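Local coordinates for protein hypothetical hydrolase (Bacteroides thetaiotaomicron, PDB 3TC9) that is of unknown function, but probably serves as an auxiliary nutrient-binding protein, joining an immunoglobulin-like IPT/TIG domain to a six-bladed beta-propeller, at residues B[153-165]-B[172-184]. Residues are numbered along the deposited sequence; the frame is centred on the assembly and turned at random.
Sequences YLVGEQHPTRLID and STVYSGLSKVRTI. With EDO (1,2-ethanediol), chain U; PO4 (phosphate ion), chain Q.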
loop_
_atom_site.group_PDB
_atom_site.type_symbol
_atom_site.label_atom_id
_atom_site.label_comp_id
_atom_site.label_asym_id
_atom_site.label_seq_id
_atom_site.Cartn_x
_atom_site.Cartn_y
_atom_site.Cartn_z
ATOM N N TYR B 153 2.692 -15.959 18.410
ATOM C CA TYR B 153 2.166 -16.649 19.587
ATOM C C TYR B 153 0.664 -16.839 19.472
ATOM O O TYR B 153 -0.031 -16.039 18.819
ATOM C CB TYR B 153 2.515 -15.883 20.878
ATOM C CG TYR B 153 3.989 -15.940 21.209
ATOM C CD1 TYR B 153 4.515 -16.996 21.945
ATOM C CD2 TYR B 153 4.866 -14.964 20.745
ATOM C CE1 TYR B 153 5.879 -17.078 22.220
ATOM C CE2 TYR B 153 6.227 -15.020 21.037
ATOM C CZ TYR B 153 6.728 -16.074 21.786
ATOM O OH TYR B 153 8.066 -16.143 22.075
ATOM N N LEU B 154 0.166 -17.894 20.122
ATOM C CA LEU B 154 -1.257 -18.226 20.165
ATOM C C LEU B 154 -1.618 -18.759 21.551
ATOM O O LEU B 154 -0.782 -19.389 22.198
ATOM C CB LEU B 154 -1.660 -19.231 19.048
ATOM C CG LEU B 154 -1.107 -20.691 19.098
ATOM C CD1 LEU B 154 -2.008 -21.627 19.945
ATOM C CD2 LEU B 154 -1.050 -21.289 17.713
ATOM N N VAL B 155 -2.865 -18.536 21.991
ATOM C CA VAL B 155 -3.413 -19.072 23.234
ATOM C C VAL B 155 -4.603 -19.917 22.811
ATOM O O VAL B 155 -5.216 -19.616 21.797
ATOM C CB VAL B 155 -3.747 -18.026 24.336
ATOM C CG1 VAL B 155 -2.476 -17.404 24.904
ATOM C CG2 VAL B 155 -4.721 -16.955 23.851
ATOM N N GLY B 156 -4.895 -20.979 23.551
ATOM C CA GLY B 156 -5.930 -21.922 23.153
ATOM C C GLY B 156 -6.935 -22.330 24.193
ATOM O O GLY B 156 -7.356 -23.489 24.189
ATOM N N GLU B 157 -7.379 -21.376 25.047
ATOM C CA GLU B 157 -8.339 -21.591 26.142
ATOM C C GLU B 157 -7.767 -22.641 27.099
ATOM O O GLU B 157 -6.764 -22.351 27.758
ATOM C CB GLU B 157 -9.756 -21.946 25.639
ATOM C CG GLU B 157 -10.590 -20.720 25.290
ATOM C CD GLU B 157 -11.890 -20.926 24.531
ATOM O OE1 GLU B 157 -12.306 -22.092 24.322
ATOM O OE2 GLU B 157 -12.505 -19.899 24.152
ATOM N N GLN B 158 -8.338 -23.859 27.125
ATOM C CA GLN B 158 -7.836 -24.932 27.977
ATOM C C GLN B 158 -6.537 -25.540 27.406
ATOM O O GLN B 158 -5.775 -26.143 28.161
ATOM C CB GLN B 158 -8.910 -26.021 28.208
ATOM C CG GLN B 158 -9.235 -26.912 27.004
ATOM C CD GLN B 158 -10.437 -26.462 26.214
ATOM O OE1 GLN B 158 -10.745 -25.273 26.074
ATOM N NE2 GLN B 158 -11.112 -27.417 25.623
ATOM N N HIS B 159 -6.290 -25.364 26.080
ATOM C CA HIS B 159 -5.132 -25.915 25.386
ATOM C C HIS B 159 -3.898 -25.031 25.604
ATOM O O HIS B 159 -4.064 -23.880 26.000
ATOM C CB HIS B 159 -5.451 -26.111 23.901
ATOM C CG HIS B 159 -6.599 -27.035 23.678
ATOM N ND1 HIS B 159 -6.455 -28.406 23.786
ATOM C CD2 HIS B 159 -7.890 -26.752 23.394
ATOM C CE1 HIS B 159 -7.653 -28.912 23.549
ATOM N NE2 HIS B 159 -8.548 -27.957 23.306
ATOM N N PRO B 160 -2.660 -25.543 25.394
ATOM C CA PRO B 160 -1.476 -24.729 25.700
ATOM C C PRO B 160 -1.247 -23.485 24.842
ATOM O O PRO B 160 -1.757 -23.362 23.728
ATOM C CB PRO B 160 -0.315 -25.702 25.463
ATOM C CG PRO B 160 -0.905 -27.050 25.483
ATOM C CD PRO B 160 -2.265 -26.893 24.939
ATOM N N THR B 161 -0.438 -22.561 25.399
ATOM C CA THR B 161 0.082 -21.370 24.754
ATOM C C THR B 161 1.212 -21.879 23.893
ATOM O O THR B 161 2.075 -22.618 24.378
ATOM C CB THR B 161 0.477 -20.327 25.790
ATOM O OG1 THR B 161 -0.700 -20.007 26.539
ATOM C CG2 THR B 161 1.056 -19.060 25.150
ATOM N N ARG B 162 1.162 -21.582 22.597
ATOM C CA ARG B 162 2.151 -22.142 21.703
ATOM C C ARG B 162 2.822 -21.064 20.857
ATOM O O ARG B 162 2.388 -19.910 20.849
ATOM C CB ARG B 162 1.493 -23.229 20.837
ATOM C CG ARG B 162 0.949 -24.376 21.706
ATOM C CD ARG B 162 0.512 -25.569 20.913
ATOM N NE ARG B 162 1.649 -26.240 20.299
ATOM C CZ ARG B 162 1.564 -27.368 19.603
ATOM N NH1 ARG B 162 0.389 -27.956 19.419
ATOM N NH2 ARG B 162 2.653 -27.918 19.091
ATOM N N LEU B 163 3.935 -21.447 20.185
ATOM C CA LEU B 163 4.707 -20.551 19.338
ATOM C C LEU B 163 4.872 -21.135 17.938
ATOM O O LEU B 163 5.272 -22.288 17.789
ATOM C CB LEU B 163 6.087 -20.276 19.987
ATOM C CG LEU B 163 7.146 -19.601 19.128
ATOM C CD1 LEU B 163 6.749 -18.164 18.781
ATOM C CD2 LEU B 163 8.518 -19.684 19.769
ATOM N N ILE B 164 4.561 -20.319 16.920
ATOM C CA ILE B 164 4.770 -20.595 15.497
ATOM C C ILE B 164 5.984 -19.768 15.112
ATOM O O ILE B 164 5.898 -18.532 15.057
ATOM C CB ILE B 164 3.519 -20.296 14.615
ATOM C CG1 ILE B 164 2.330 -21.250 14.945
ATOM C CG2 ILE B 164 3.868 -20.321 13.120
ATOM C CD1 ILE B 164 0.961 -20.667 14.578
ATOM N N ASP B 165 7.130 -20.438 14.939
ATOM C CA ASP B 165 8.407 -19.802 14.606
ATOM C C ASP B 165 8.634 -19.949 13.110
ATOM O O ASP B 165 8.875 -21.062 12.636
ATOM C CB ASP B 165 9.538 -20.445 15.432
ATOM C CG ASP B 165 10.927 -19.838 15.267
ATOM O OD1 ASP B 165 11.157 -19.118 14.258
ATOM O OD2 ASP B 165 11.791 -20.091 16.137
ATOM N N SER B 172 6.156 -24.936 18.831
ATOM C CA SER B 172 6.519 -25.350 20.191
ATOM C C SER B 172 5.505 -24.906 21.221
ATOM O O SER B 172 4.684 -24.044 20.948
ATOM C CB SER B 172 7.890 -24.800 20.566
ATOM O OG SER B 172 8.005 -23.418 20.265
ATOM N N THR B 173 5.557 -25.504 22.408
ATOM C CA THR B 173 4.662 -25.163 23.514
ATOM C C THR B 173 5.421 -24.210 24.439
ATOM O O THR B 173 6.566 -24.488 24.809
ATOM C CB THR B 173 4.177 -26.454 24.192
ATOM O OG1 THR B 173 3.498 -27.233 23.206
ATOM C CG2 THR B 173 3.234 -26.197 25.363
ATOM N N VAL B 174 4.787 -23.096 24.803
ATOM C CA VAL B 174 5.382 -22.067 25.652
ATOM C C VAL B 174 4.938 -22.270 27.116
ATOM O O VAL B 174 5.782 -22.202 28.009
ATOM C CB VAL B 174 5.018 -20.667 25.083
ATOM C CG1 VAL B 174 5.144 -19.560 26.123
ATOM C CG2 VAL B 174 5.862 -20.352 23.848
ATOM N N TYR B 175 3.637 -22.533 27.360
ATOM C CA TYR B 175 3.117 -22.732 28.712
ATOM C C TYR B 175 1.813 -23.539 28.697
ATOM O O TYR B 175 0.932 -23.256 27.891
ATOM C CB TYR B 175 2.905 -21.376 29.413
ATOM C CG TYR B 175 2.776 -21.516 30.912
ATOM C CD1 TYR B 175 3.900 -21.517 31.732
ATOM C CD2 TYR B 175 1.531 -21.687 31.512
ATOM C CE1 TYR B 175 3.788 -21.671 33.113
ATOM C CE2 TYR B 175 1.409 -21.853 32.888
ATOM C CZ TYR B 175 2.539 -21.833 33.689
ATOM O OH TYR B 175 2.404 -21.972 35.054
ATOM N N SER B 176 1.693 -24.532 29.596
ATOM C CA SER B 176 0.521 -25.405 29.732
ATOM C C SER B 176 -0.059 -25.327 31.150
ATOM O O SER B 176 0.638 -24.913 32.074
ATOM C CB SER B 176 0.900 -26.855 29.433
ATOM O OG SER B 176 1.684 -26.994 28.262
ATOM N N GLY B 177 -1.316 -25.733 31.317
ATOM C CA GLY B 177 -1.938 -25.789 32.634
ATOM C C GLY B 177 -3.049 -24.832 32.996
ATOM O O GLY B 177 -3.835 -25.164 33.883
ATOM N N LEU B 178 -3.104 -23.639 32.378
ATOM C CA LEU B 178 -4.160 -22.663 32.685
ATOM C C LEU B 178 -5.485 -23.126 32.076
ATOM O O LEU B 178 -5.519 -23.597 30.934
ATOM C CB LEU B 178 -3.798 -21.247 32.218
ATOM C CG LEU B 178 -2.563 -20.606 32.854
ATOM C CD1 LEU B 178 -2.153 -19.348 32.086
ATOM C CD2 LEU B 178 -2.797 -20.290 34.322
ATOM N N SER B 179 -6.560 -23.014 32.866
ATOM C CA SER B 179 -7.918 -23.490 32.581
ATOM C C SER B 179 -8.600 -22.870 31.362
ATOM O O SER B 179 -9.287 -23.608 30.648
ATOM C CB SER B 179 -8.818 -23.285 33.794
ATOM O OG SER B 179 -8.918 -21.916 34.139
ATOM N N LYS B 180 -8.505 -21.524 31.168
ATOM C CA LYS B 180 -9.188 -20.869 30.043
ATOM C C LYS B 180 -8.490 -19.551 29.633
ATOM O O LYS B 180 -8.973 -18.467 29.959
ATOM C CB LYS B 180 -10.667 -20.629 30.396
ATOM C CG LYS B 180 -11.590 -20.419 29.200
ATOM C CD LYS B 180 -12.997 -20.092 29.699
ATOM C CE LYS B 180 -14.001 -19.949 28.589
ATOM N NZ LYS B 180 -15.209 -19.199 29.034
ATOM N N VAL B 181 -7.368 -19.658 28.891
ATOM C CA VAL B 181 -6.603 -18.501 28.423
ATOM C C VAL B 181 -7.335 -17.814 27.240
ATOM O O VAL B 181 -7.580 -18.440 26.213
ATOM C CB VAL B 181 -5.156 -18.842 28.066
ATOM C CG1 VAL B 181 -4.335 -17.567 27.967
ATOM C CG2 VAL B 181 -4.557 -19.796 29.090
ATOM N N ARG B 182 -7.634 -16.513 27.390
ATOM C CA ARG B 182 -8.445 -15.769 26.440
ATOM C C ARG B 182 -7.675 -14.872 25.490
ATOM O O ARG B 182 -8.009 -14.816 24.310
ATOM C CB ARG B 182 -9.472 -14.907 27.208
ATOM C CG ARG B 182 -10.458 -15.698 28.075
ATOM C CD ARG B 182 -11.285 -16.700 27.274
ATOM N NE ARG B 182 -12.037 -16.050 26.202
ATOM C CZ ARG B 182 -13.304 -15.651 26.307
ATOM N NH1 ARG B 182 -13.987 -15.866 27.425
ATOM N NH2 ARG B 182 -13.906 -15.067 25.284
ATOM N N THR B 183 -6.707 -14.110 26.001
ATOM C CA THR B 183 -5.975 -13.148 25.192
ATOM C C THR B 183 -4.500 -13.127 25.515
ATOM O O THR B 183 -4.059 -13.695 26.514
ATOM C CB THR B 183 -6.554 -11.684 25.367
ATOM O OG1 THR B 183 -6.438 -11.230 26.721
ATOM C CG2 THR B 183 -7.984 -11.512 24.852
ATOM N N ILE B 184 -3.762 -12.425 24.625
ATOM C CA ILE B 184 -2.345 -12.084 24.646
ATOM C C ILE B 184 -2.211 -10.628 24.330
ATOM O O ILE B 184 -2.747 -10.157 23.312
ATOM C CB ILE B 184 -1.454 -12.881 23.633
ATOM C CG1 ILE B 184 -1.778 -14.351 23.532
ATOM C CG2 ILE B 184 0.065 -12.601 23.816
ATOM C CD1 ILE B 184 -1.729 -14.842 22.109
HETATM C C1 EDO U . -11.378 -15.492 22.901
HETATM O O1 EDO U . -10.390 -14.767 23.622
HETATM C C2 EDO U . -11.556 -14.772 21.574
HETATM O O2 EDO U . -11.218 -15.644 20.492
HETATM P P PO4 Q . -12.181 -28.737 22.373
HETATM O O1 PO4 Q . -13.038 -28.970 21.074
HETATM O O2 PO4 Q . -13.067 -27.991 23.443
HETATM O O3 PO4 Q . -10.907 -27.904 22.044
HETATM O O4 PO4 Q . -11.656 -30.082 23.001
HETATM O O HOH W 1 -3.787 -23.304 28.901
HETATM O O HOH W 2 -1.408 -22.319 28.806
#
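Leu163 and Ser172 form an antiparallel hydrogen-bonded pair: Leu163 N reaches Ser172 O and Ser172 N returns to Leu163 O. Toward the Thr161 end of the hairpin the pairing slips by one, because Val174 and Tyr175 both face Thr161. In this classic beta bulge Thr161 O takes a bond from Val174 N (2.8 Å) and a weak one from Tyr175 N (3.4 Å). Tyr175 O is gripped twice, by Thr161 N and by a water that also lies weakly against Thr161 OG1. A second water lies between His159 O and Leu178 O, bridging the 156-159 turn and the loop that leaves the hairpin. Beyond that loop a single bridge forms, with Val181 N donating to Glu157 O from 45° out of the carbonyl plane and a weaker bond running back from Glu157 N.

Val174 CG2 meets the edge of the Tyr153 ring at CE1 (3.7 Å), while Leu163 CD1 lies over one face, toward the rim. Val155 CG1 is wedged between Val181 CG1 (3.6 Å) and Ile184 CG1, the latter unusually close at 3.4 Å. Val181 CG1 stands anti to its own N (chi1 -164°), which brings it across Val155.

Arg162 NE comes within 3.6 Å of Thr173 OG1; Asp127 OD1 forms a salt bridge with Arg162 NH2, which also bonds to Lys126 O, and a hydrogen bond with Thr173 OG1. Glu157 OE2 lies 4.4 Å from Arg182 NE but well out of the guanidinium plane, so only charge acts between them; Glu157 is salt-bridged to Arg418, Arg182 to Asp198 and Glu272. Gln158 NE2 and His159 NE2 hold a phosphate, probably from the crystallisation liquor.

Strands 151-156, 159-165 and 170-175 belong to one antiparallel sheet and strand 181-186 opens the next, characteristic of the passage between consecutive beta-propeller blades.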